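Local atomic coordinates of coat protein (Tobacco streak virus, PDB entry 4Y6T), a protein that probably self-assembles into the T=3 icosahedral capsid of the virus and binds viral RNA, including its 3' end in translation initiation. Residues A[64-69]-A[108-113]; A[39-44]-A[132-137]; A[71-76]-A[99-104]. All blocks are in the same frame, centred on the assembly; numbering follows the deposited sequence.

Contact 1: residues A[64-69]-A[108-113]; sequences FYRLLI and SRDFDL
The jelly-roll sandwich of this C-terminal part of the coat protein has two four-stranded antiparallel sheets, and Leu-67 and Phe-111 join two neighbours in one of them, strands D (63-73) and G (107-117) of the BIDG sheet. Leu-67 with Phe-111 and Ile-69 with Arg-109 are the hydrogen-bonded pairs; each exchanges two backbone bonds, such as Phe-111 N to Leu-67 O at 2.7 Å. Arg-66 with Asp-112 and Leu-68 with Asp-110 are non-hydrogen-bonded pairs.

The two faces differ in character. Leu-67, Ile-69 and Phe-111 point into the sandwich, where Phe-79 of the other sheet packs on Ile-69 and Phe-111, and Met-81 on Phe-111, so large apolar residues suit these places. Leu-67 and Phe-111 lie side by side, CD2 to CD2 4.1 Å, while CD1 of Ile-69 comes to the edge of the Phe-111 ring at CE2, 4.0 Å. At the far end Leu-113 reaches over to strand 63-73, its CD1 3.7 Å from CB of Phe-64.

On the face of Arg-66 and Asp-110 a diagonal salt bridge links the strands. The bend of the arginine chain at chi3 (65°) turns its guanidinium side-on, and NE and NH2 both grip OD2 of Asp-110, NH2 at 2.7 Å. Both come from the same face of the carboxylate, although the two groups are turned by just 19°. Leu-68 CD2 packs on Asp-110 CG beside this bridge, and Leu-162 and Phe-161 of the second subunit pack on Arg-66 and Leu-68 respectively.

Tyr-65 and Arg-66 form a classic beta bulge opposite Ala-148 of strand 140-150. Tyr-65 O accepts from Leu-113 N at 2.9 Å and also from a water, which also donates to Asp-112 OD1 at 2.8 Å, an oxygen that takes the N-H of Gly-114 as well.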
loop_
_atom_site.group_PDB
_atom_site.type_symbol
_atom_site.label_atom_id
_atom_site.label_comp_id
_atom_site.label_asym_id
_atom_site.label_seq_id
_atom_site.Cartn_x
_atom_site.Cartn_y
_atom_site.Cartn_z
ATOM N N PHE A 64 -16.384 8.439 2.207
ATOM C CA PHE A 64 -15.843 8.118 3.522
ATOM C C PHE A 64 -16.919 7.883 4.581
ATOM O O PHE A 64 -17.800 8.692 4.707
ATOM C CB PHE A 64 -14.928 9.272 4.012
ATOM C CG PHE A 64 -13.703 9.462 3.168
ATOM C CD1 PHE A 64 -13.797 10.161 1.958
ATOM C CD2 PHE A 64 -12.445 9.009 3.593
ATOM C CE1 PHE A 64 -12.666 10.368 1.185
ATOM C CE2 PHE A 64 -11.315 9.219 2.825
ATOM C CZ PHE A 64 -11.424 9.890 1.628
ATOM N N TYR A 65 -16.714 6.888 5.418
ATOM C CA TYR A 65 -17.691 6.534 6.358
ATOM C C TYR A 65 -17.278 6.615 7.783
ATOM O O TYR A 65 -18.018 7.121 8.609
ATOM C CB TYR A 65 -18.180 5.076 6.042
ATOM C CG TYR A 65 -18.791 4.986 4.693
ATOM C CD1 TYR A 65 -20.086 5.369 4.497
ATOM C CD2 TYR A 65 -18.041 4.645 3.589
ATOM C CE1 TYR A 65 -20.680 5.306 3.226
ATOM C CE2 TYR A 65 -18.594 4.619 2.326
ATOM C CZ TYR A 65 -19.934 4.956 2.169
ATOM O OH TYR A 65 -20.505 4.949 0.937
ATOM N N ARG A 66 -16.100 6.117 8.098
ATOM C CA ARG A 66 -15.643 6.111 9.463
ATOM C C ARG A 66 -14.158 6.365 9.559
ATOM O O ARG A 66 -13.390 5.875 8.725
ATOM C CB ARG A 66 -15.916 4.748 10.083
ATOM C CG ARG A 66 -17.373 4.409 10.120
ATOM C CD ARG A 66 -17.622 2.960 10.431
ATOM N NE ARG A 66 -17.184 2.612 11.757
ATOM C CZ ARG A 66 -17.138 1.363 12.243
ATOM N NH1 ARG A 66 -17.499 0.316 11.504
ATOM N NH2 ARG A 66 -16.747 1.160 13.479
ATOM N N LEU A 67 -13.767 7.117 10.585
ATOM C CA LEU A 67 -12.346 7.301 10.906
ATOM C C LEU A 67 -12.192 6.862 12.338
ATOM O O LEU A 67 -12.888 7.387 13.215
ATOM C CB LEU A 67 -11.969 8.773 10.748
ATOM C CG LEU A 67 -10.653 9.158 11.441
ATOM C CD1 LEU A 67 -9.506 8.408 10.831
ATOM C CD2 LEU A 67 -10.378 10.649 11.441
ATOM N N LEU A 68 -11.321 5.891 12.570
ATOM C CA LEU A 68 -11.038 5.437 13.921
ATOM C C LEU A 68 -9.646 5.904 14.330
ATOM O O LEU A 68 -8.686 5.769 13.555
ATOM C CB LEU A 68 -10.988 3.912 14.034
ATOM C CG LEU A 68 -12.066 3.105 13.334
ATOM C CD1 LEU A 68 -11.876 1.644 13.661
ATOM C CD2 LEU A 68 -13.457 3.577 13.749
ATOM N N ILE A 69 -9.551 6.497 15.506
ATOM C CA ILE A 69 -8.269 6.802 16.094
ATOM C C ILE A 69 -8.189 6.204 17.446
ATOM O O ILE A 69 -9.217 6.001 18.147
ATOM C CB ILE A 69 -7.972 8.283 16.152
ATOM C CG1 ILE A 69 -8.813 8.966 17.173
ATOM C CG2 ILE A 69 -8.205 9.014 14.803
ATOM C CD1 ILE A 69 -8.293 10.361 17.498
ATOM N N SER A 108 -10.093 5.979 22.401
ATOM C CA SER A 108 -10.386 5.830 20.970
ATOM C C SER A 108 -11.597 6.583 20.636
ATOM O O SER A 108 -12.283 7.081 21.490
ATOM C CB SER A 108 -10.593 4.373 20.576
ATOM O OG SER A 108 -11.675 3.795 21.336
ATOM N N ARG A 109 -11.827 6.741 19.334
ATOM C CA ARG A 109 -13.006 7.397 18.888
ATOM C C ARG A 109 -13.267 6.919 17.493
ATOM O O ARG A 109 -12.349 6.744 16.691
ATOM C CB ARG A 109 -12.817 8.924 18.904
ATOM C CG ARG A 109 -14.053 9.739 18.594
ATOM C CD ARG A 109 -15.161 9.473 19.592
ATOM N NE ARG A 109 -16.309 10.377 19.416
ATOM C CZ ARG A 109 -17.360 10.381 20.208
ATOM N NH1 ARG A 109 -17.427 9.576 21.275
ATOM N NH2 ARG A 109 -18.376 11.189 19.930
ATOM N N ASP A 110 -14.547 6.794 17.183
ATOM C CA ASP A 110 -14.988 6.406 15.843
ATOM C C ASP A 110 -15.694 7.631 15.334
ATOM O O ASP A 110 -16.831 7.883 15.737
ATOM C CB ASP A 110 -15.954 5.215 15.957
ATOM C CG ASP A 110 -16.622 4.799 14.612
ATOM O OD1 ASP A 110 -16.537 5.598 13.647
ATOM O OD2 ASP A 110 -17.186 3.647 14.553
ATOM N N PHE A 111 -15.036 8.395 14.476
ATOM C CA PHE A 111 -15.661 9.555 13.892
ATOM C C PHE A 111 -16.477 9.181 12.674
ATOM O O PHE A 111 -16.022 8.470 11.806
ATOM C CB PHE A 111 -14.628 10.573 13.450
ATOM C CG PHE A 111 -13.858 11.180 14.550
ATOM C CD1 PHE A 111 -14.387 12.188 15.276
ATOM C CD2 PHE A 111 -12.564 10.740 14.854
ATOM C CE1 PHE A 111 -13.634 12.762 16.299
ATOM C CE2 PHE A 111 -11.836 11.299 15.875
ATOM C CZ PHE A 111 -12.386 12.298 16.614
ATOM N N ASP A 112 -17.695 9.664 12.646
ATOM C CA ASP A 112 -18.607 9.421 11.527
ATOM C C ASP A 112 -18.272 10.409 10.438
ATOM O O ASP A 112 -18.246 11.592 10.700
ATOM C CB ASP A 112 -20.050 9.678 12.029
ATOM C CG ASP A 112 -21.117 9.410 10.950
ATOM O OD1 ASP A 112 -20.833 9.217 9.769
ATOM O OD2 ASP A 112 -22.285 9.376 11.347
ATOM N N LEU A 113 -18.012 9.940 9.223
ATOM C CA LEU A 113 -17.649 10.807 8.146
ATOM C C LEU A 113 -18.771 10.982 7.159
ATOM O O LEU A 113 -18.634 11.702 6.155
ATOM C CB LEU A 113 -16.447 10.254 7.451
ATOM C CG LEU A 113 -15.234 10.057 8.371
ATOM C CD1 LEU A 113 -14.073 9.430 7.635
ATOM C CD2 LEU A 113 -14.784 11.433 8.913
HETATM O O HOH W 1 -20.994 6.930 8.211
#

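Contact 2: residues A[39-44]-A[132-137]; sequences TIDTND and ERRRDA
Asp-41 and Arg-134 form the salt bridge at the centre of this contact between two loops of the jelly roll, BC (39-44) and HI (132-137). The guanidinium meets the carboxylate side-on, with NE and NH2 both directed to Asp-41 OD1 and each 3.0 Å from it. The planes are only 25° apart, and NH2 takes the syn lone pair of OD1; a weak bond from NE to OD2 adds to the grip. With chi1 at -179°, the Asp-41 carboxylate is extended away from its own backbone N and out to the arginine.

Neutral acceptors take up further N-H groups. Asn-43 OD1 receives Arg-134 NH2 at 3.2 Å, the donor standing above the amide plane, while its ND2 is bound to Asp-92. Arg-134 NH1 also bonds to Leu-130 O, so an arginine, with donors along several edges, suits this junction. Arg-135 uses NH1 to reach Thr-39 O at 2.9 Å, in the plane of its guanidinium, and CB of Asp-41 lies over one face of that group.

Two waters complete the polar links. One donates to Asp-41 OD2 at 2.6 Å and accepts from Arg-135 NE, joining charges that do not touch directly. The other donates to both Asp-44 OD2 and Arg-134 O.

Arg-133 to Asp-136 make a type I beta turn, which presents Arg-134 and Arg-135, its two middle residues, toward the BC loop. Asp-44, salt-bridged to Arg-139 and Lys-38, closes the contact just before strand 45-47, while the turn lies between strands 125-127 and 140-150.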
loop_
_atom_site.group_PDB
_atom_site.type_symbol
_atom_site.label_atom_id
_atom_site.label_comp_id
_atom_site.label_asym_id
_atom_site.label_seq_id
_atom_site.Cartn_x
_atom_site.Cartn_y
_atom_site.Cartn_z
ATOM N N THR A 39 8.334 24.122 20.600
ATOM C CA THR A 39 8.866 25.303 21.301
ATOM C C THR A 39 7.746 26.215 21.849
ATOM O O THR A 39 7.814 26.730 22.959
ATOM C CB THR A 39 9.750 26.086 20.256
ATOM O OG1 THR A 39 10.959 25.327 20.077
ATOM C CG2 THR A 39 10.155 27.504 20.740
ATOM N N ILE A 40 6.764 26.427 20.991
ATOM C CA ILE A 40 5.622 27.259 21.196
ATOM C C ILE A 40 4.456 26.481 21.776
ATOM O O ILE A 40 4.069 25.470 21.225
ATOM C CB ILE A 40 5.180 27.853 19.845
ATOM C CG1 ILE A 40 6.332 28.626 19.211
ATOM C CG2 ILE A 40 4.084 28.864 20.048
ATOM C CD1 ILE A 40 5.999 29.357 17.891
ATOM N N ASP A 41 3.861 27.009 22.828
ATOM C CA ASP A 41 2.726 26.423 23.453
ATOM C C ASP A 41 1.453 26.718 22.629
ATOM O O ASP A 41 0.947 27.844 22.584
ATOM C CB ASP A 41 2.585 26.918 24.877
ATOM C CG ASP A 41 1.386 26.269 25.576
ATOM O OD1 ASP A 41 0.408 26.072 24.817
ATOM O OD2 ASP A 41 1.408 25.912 26.801
ATOM N N THR A 42 0.974 25.691 21.929
ATOM C CA THR A 42 -0.276 25.721 21.160
ATOM C C THR A 42 -0.941 24.391 21.319
ATOM O O THR A 42 -0.302 23.412 21.622
ATOM C CB THR A 42 -0.100 25.917 19.623
ATOM O OG1 THR A 42 0.928 25.062 19.138
ATOM C CG2 THR A 42 0.304 27.339 19.247
ATOM N N ASN A 43 -2.229 24.355 21.030
ATOM C CA ASN A 43 -2.903 23.106 20.928
ATOM C C ASN A 43 -2.361 22.366 19.725
ATOM O O ASN A 43 -1.702 22.936 18.899
ATOM C CB ASN A 43 -4.348 23.322 20.697
ATOM C CG ASN A 43 -5.022 23.898 21.905
ATOM O OD1 ASN A 43 -4.674 23.619 23.054
ATOM N ND2 ASN A 43 -6.019 24.687 21.651
ATOM N N ASP A 44 -2.635 21.082 19.645
ATOM C CA ASP A 44 -2.114 20.246 18.501
ATOM C C ASP A 44 -3.243 19.871 17.530
ATOM O O ASP A 44 -4.386 19.727 17.928
ATOM C CB ASP A 44 -1.584 19.035 19.141
ATOM C CG ASP A 44 -0.272 19.269 19.898
ATOM O OD1 ASP A 44 0.701 19.829 19.299
ATOM O OD2 ASP A 44 -0.241 18.941 21.123
ATOM N N GLU A 132 -1.540 19.598 30.474
ATOM C CA GLU A 132 -0.169 19.790 30.873
ATOM C C GLU A 132 0.747 19.035 29.975
ATOM O O GLU A 132 0.298 18.307 29.086
ATOM C CB GLU A 132 0.013 19.428 32.368
ATOM C CG GLU A 132 0.095 17.969 32.626
ATOM C CD GLU A 132 0.002 17.580 34.127
ATOM O OE1 GLU A 132 0.209 18.467 35.070
ATOM O OE2 GLU A 132 -0.258 16.340 34.336
ATOM N N ARG A 133 2.039 19.268 30.160
ATOM C CA ARG A 133 3.057 18.750 29.282
ATOM C C ARG A 133 2.737 19.010 27.825
ATOM O O ARG A 133 3.017 18.198 26.965
ATOM C CB ARG A 133 3.227 17.307 29.501
ATOM C CG ARG A 133 3.598 16.950 30.933
ATOM C CD ARG A 133 4.221 15.555 31.037
ATOM N NE ARG A 133 3.516 14.709 32.007
ATOM C CZ ARG A 133 3.787 14.582 33.310
ATOM N NH1 ARG A 133 4.735 15.324 33.896
ATOM N NH2 ARG A 133 3.066 13.723 34.031
ATOM N N ARG A 134 2.252 20.211 27.543
ATOM C CA ARG A 134 1.778 20.570 26.230
ATOM C C ARG A 134 2.825 20.598 25.174
ATOM O O ARG A 134 2.502 20.653 23.987
ATOM C CB ARG A 134 1.121 21.915 26.295
ATOM C CG ARG A 134 -0.015 21.907 27.286
ATOM C CD ARG A 134 -0.815 23.129 27.590
ATOM N NE ARG A 134 -1.061 23.986 26.451
ATOM C CZ ARG A 134 -2.205 24.055 25.762
ATOM N NH1 ARG A 134 -3.235 23.243 26.021
ATOM N NH2 ARG A 134 -2.294 24.888 24.733
ATOM N N ARG A 135 4.110 20.553 25.549
ATOM C CA ARG A 135 5.182 20.650 24.534
ATOM C C ARG A 135 6.043 19.438 24.499
ATOM O O ARG A 135 6.980 19.352 23.708
ATOM C CB ARG A 135 6.014 21.937 24.757
ATOM C CG ARG A 135 5.135 23.204 24.754
ATOM C CD ARG A 135 5.814 24.568 24.787
ATOM N NE ARG A 135 5.692 25.059 26.164
ATOM C CZ ARG A 135 6.353 26.076 26.627
ATOM N NH1 ARG A 135 7.095 26.787 25.805
ATOM N NH2 ARG A 135 6.190 26.411 27.879
ATOM N N ASP A 136 5.767 18.482 25.341
ATOM C CA ASP A 136 6.659 17.311 25.407
ATOM C C ASP A 136 6.574 16.449 24.154
ATOM O O ASP A 136 5.506 16.327 23.535
ATOM C CB ASP A 136 6.351 16.421 26.598
ATOM C CG ASP A 136 6.720 17.053 27.945
ATOM O OD1 ASP A 136 7.035 18.288 27.991
ATOM O OD2 ASP A 136 6.638 16.293 28.959
ATOM N N ALA A 137 7.704 15.854 23.811
ATOM C CA ALA A 137 7.727 14.858 22.814
ATOM C C ALA A 137 6.860 13.701 23.254
ATOM O O ALA A 137 6.747 13.443 24.446
ATOM C CB ALA A 137 9.134 14.364 22.614
HETATM O O HOH W 2 3.423 24.709 27.947
HETATM O O HOH W 3 0.008 19.936 23.504
#

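Contact 3: residues A[71-76]-A[99-104]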
loop_
_atom_site.group_PDB
_atom_site.type_symbol
_atom_site.label_atom_id
_atom_site.label_comp_id
_atom_site.label_asym_id
_atom_site.label_seq_id
_atom_site.Cartn_x
_atom_site.Cartn_y
_atom_site.Cartn_z
ATOM N N PHE A 71 -5.347 6.472 20.933
ATOM C CA PHE A 71 -4.170 7.155 21.437
ATOM C C PHE A 71 -4.038 7.043 22.930
ATOM O O PHE A 71 -4.957 6.669 23.655
ATOM C CB PHE A 71 -4.146 8.604 21.033
ATOM C CG PHE A 71 -5.250 9.409 21.613
ATOM C CD1 PHE A 71 -5.111 10.038 22.839
ATOM C CD2 PHE A 71 -6.404 9.585 20.920
ATOM C CE1 PHE A 71 -6.142 10.837 23.356
ATOM C CE2 PHE A 71 -7.444 10.308 21.443
ATOM C CZ PHE A 71 -7.324 10.955 22.652
ATOM N N VAL A 72 -2.825 7.347 23.373
ATOM C CA VAL A 72 -2.518 7.486 24.776
ATOM C C VAL A 72 -1.803 8.833 24.920
ATOM O O VAL A 72 -0.895 9.115 24.160
ATOM C CB VAL A 72 -1.589 6.366 25.215
ATOM C CG1 VAL A 72 -1.059 6.632 26.608
ATOM C CG2 VAL A 72 -2.349 5.086 25.279
ATOM N N ALA A 73 -2.201 9.624 25.904
ATOM C CA ALA A 73 -1.639 10.925 26.128
ATOM C C ALA A 73 -0.998 11.001 27.532
ATOM O O ALA A 73 -1.331 10.246 28.428
ATOM C CB ALA A 73 -2.690 11.971 26.000
ATOM N N VAL A 74 -0.016 11.866 27.657
ATOM C CA VAL A 74 0.701 12.024 28.897
ATOM C C VAL A 74 0.006 12.979 29.850
ATOM O O VAL A 74 0.468 13.175 30.948
ATOM C CB VAL A 74 2.166 12.533 28.669
ATOM C CG1 VAL A 74 2.935 11.580 27.811
ATOM C CG2 VAL A 74 2.166 13.929 28.053
ATOM N N SER A 75 -1.141 13.497 29.464
ATOM C CA SER A 75 -1.917 14.383 30.324
ATOM C C SER A 75 -3.421 14.117 30.127
ATOM O O SER A 75 -3.824 13.589 29.098
ATOM C CB SER A 75 -1.601 15.819 29.857
ATOM O OG SER A 75 -2.434 16.793 30.500
ATOM N N ASP A 76 -4.225 14.534 31.066
ATOM C CA ASP A 76 -5.651 14.731 30.847
ATOM C C ASP A 76 -5.834 15.844 29.821
ATOM O O ASP A 76 -4.932 16.637 29.617
ATOM C CB ASP A 76 -6.368 15.223 32.101
ATOM C CG ASP A 76 -6.402 14.187 33.209
ATOM O OD1 ASP A 76 -5.945 12.999 33.044
ATOM O OD2 ASP A 76 -6.875 14.542 34.312
ATOM N N LEU A 99 -14.637 16.021 23.613
ATOM C CA LEU A 99 -14.438 14.745 24.284
ATOM C C LEU A 99 -13.275 14.829 25.210
ATOM O O LEU A 99 -12.311 15.529 24.924
ATOM C CB LEU A 99 -14.177 13.667 23.268
ATOM C CG LEU A 99 -15.306 13.606 22.209
ATOM C CD1 LEU A 99 -14.823 13.026 20.899
ATOM C CD2 LEU A 99 -16.423 12.761 22.811
ATOM N N GLY A 100 -13.356 14.111 26.317
ATOM C CA GLY A 100 -12.315 14.142 27.321
ATOM C C GLY A 100 -11.398 12.923 27.237
ATOM O O GLY A 100 -11.778 11.881 26.718
ATOM N N PHE A 101 -10.156 13.071 27.708
ATOM C CA PHE A 101 -9.308 11.907 27.932
ATOM C C PHE A 101 -8.491 12.094 29.171
ATOM O O PHE A 101 -8.278 13.218 29.637
ATOM C CB PHE A 101 -8.432 11.610 26.716
ATOM C CG PHE A 101 -7.557 12.737 26.305
ATOM C CD1 PHE A 101 -6.360 12.964 26.918
ATOM C CD2 PHE A 101 -7.946 13.581 25.304
ATOM C CE1 PHE A 101 -5.557 13.998 26.507
ATOM C CE2 PHE A 101 -7.140 14.640 24.888
ATOM C CZ PHE A 101 -5.942 14.845 25.496
ATOM N N LYS A 102 -8.038 10.981 29.707
ATOM C CA LYS A 102 -7.287 10.940 30.920
ATOM C C LYS A 102 -5.864 10.537 30.587
ATOM O O LYS A 102 -5.608 9.736 29.695
ATOM C CB LYS A 102 -7.844 9.886 31.880
ATOM C CG LYS A 102 -9.267 10.108 32.278
ATOM C CD LYS A 102 -9.317 11.164 33.370
ATOM C CE LYS A 102 -10.760 11.591 33.700
ATOM N NZ LYS A 102 -10.862 12.909 34.427
ATOM N N LYS A 103 -4.952 11.101 31.343
ATOM C CA LYS A 103 -3.551 10.693 31.392
ATOM C C LYS A 103 -3.403 9.140 31.323
ATOM O O LYS A 103 -4.026 8.427 32.078
ATOM C CB LYS A 103 -3.012 11.171 32.767
ATOM C CG LYS A 103 -1.518 11.131 32.974
ATOM C CD LYS A 103 -1.171 11.546 34.385
ATOM C CE LYS A 103 0.286 11.927 34.426
ATOM N NZ LYS A 103 0.870 11.722 35.770
ATOM N N ASN A 104 -2.514 8.679 30.475
ATOM C CA ASN A 104 -2.033 7.311 30.480
ATOM C C ASN A 104 -3.137 6.298 30.312
ATOM O O ASN A 104 -3.072 5.216 30.837
ATOM C CB ASN A 104 -1.262 7.044 31.755
ATOM C CG ASN A 104 0.025 7.883 31.872
ATOM O OD1 ASN A 104 0.609 8.293 30.890
ATOM N ND2 ASN A 104 0.483 8.073 33.081
HETATM O O HOH W 4 -4.632 9.017 27.274
#
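Phe-71 sets the edge of its ring, at CE1 and CZ, over one face of Phe-101 in a T-shaped stack, with centroids 5.2 Å apart and planes at 89°. CE1 of Phe-71 stands 3.8 Å from CG of Phe-101, above the rim of the ring. Phe-101 takes a chi1 of 57°, its CG lodged between the backbone N and carbonyl carbon, and this swings the ring across to the other chain segment. There CB of Ala-73 packs against CE1 of Phe-101 at 3.5 Å; alanine is small enough to let the ring come this near the strand. The carbonyl oxygen of Ser-75 lies at the ring edge.

These residues join the end of strand D and the following DE turn to the short strand F (99-101) and the FG loop, all at one end of the jelly roll. Phe-71 also meets Trp-128 and Phe-79 edge-to-face, extending the aromatic cluster between the sheets.

Polar bonds hold the loop beyond the rings. Asn-104 N donates to Ala-73 O at 2.8 Å, and a water bridges Ala-73 N, which it accepts from at 2.9 Å, to Lys-102 O. Asp-76 acts through its carboxylate: OD1 takes the N-H of Lys-103 on its anti lone pair, at 2.7 Å and nearly straight (170°). Aliphatic carbons of Lys-103 run beside the backbone, CG being 3.5 Å from Val-74 O.

How the contacts relate
Contact 1 lies nearest the middle of the chain, its centre about 8 Å from the chain's centre, whereas contacts 2 and 3 gather at the loop end, with centres about 14 Å apart. Contact 3 continues from contact 1 along strand 63-73; their centres are about 18 Å apart, and Arg-109 NE meets Leu-99 CD1 at 3.4 Å. The DE turn touches the HI loop where Glu-132 N lies 2.9 Å from Ser-75 OG, a probable hydrogen bond. Contacts 1 and 2 do not touch, their nearest atoms being about 10 Å apart. A bound 1,2-ethanediol, probably from the crystallisation liquor, lies about 3 Å from the Phe-101 side chain.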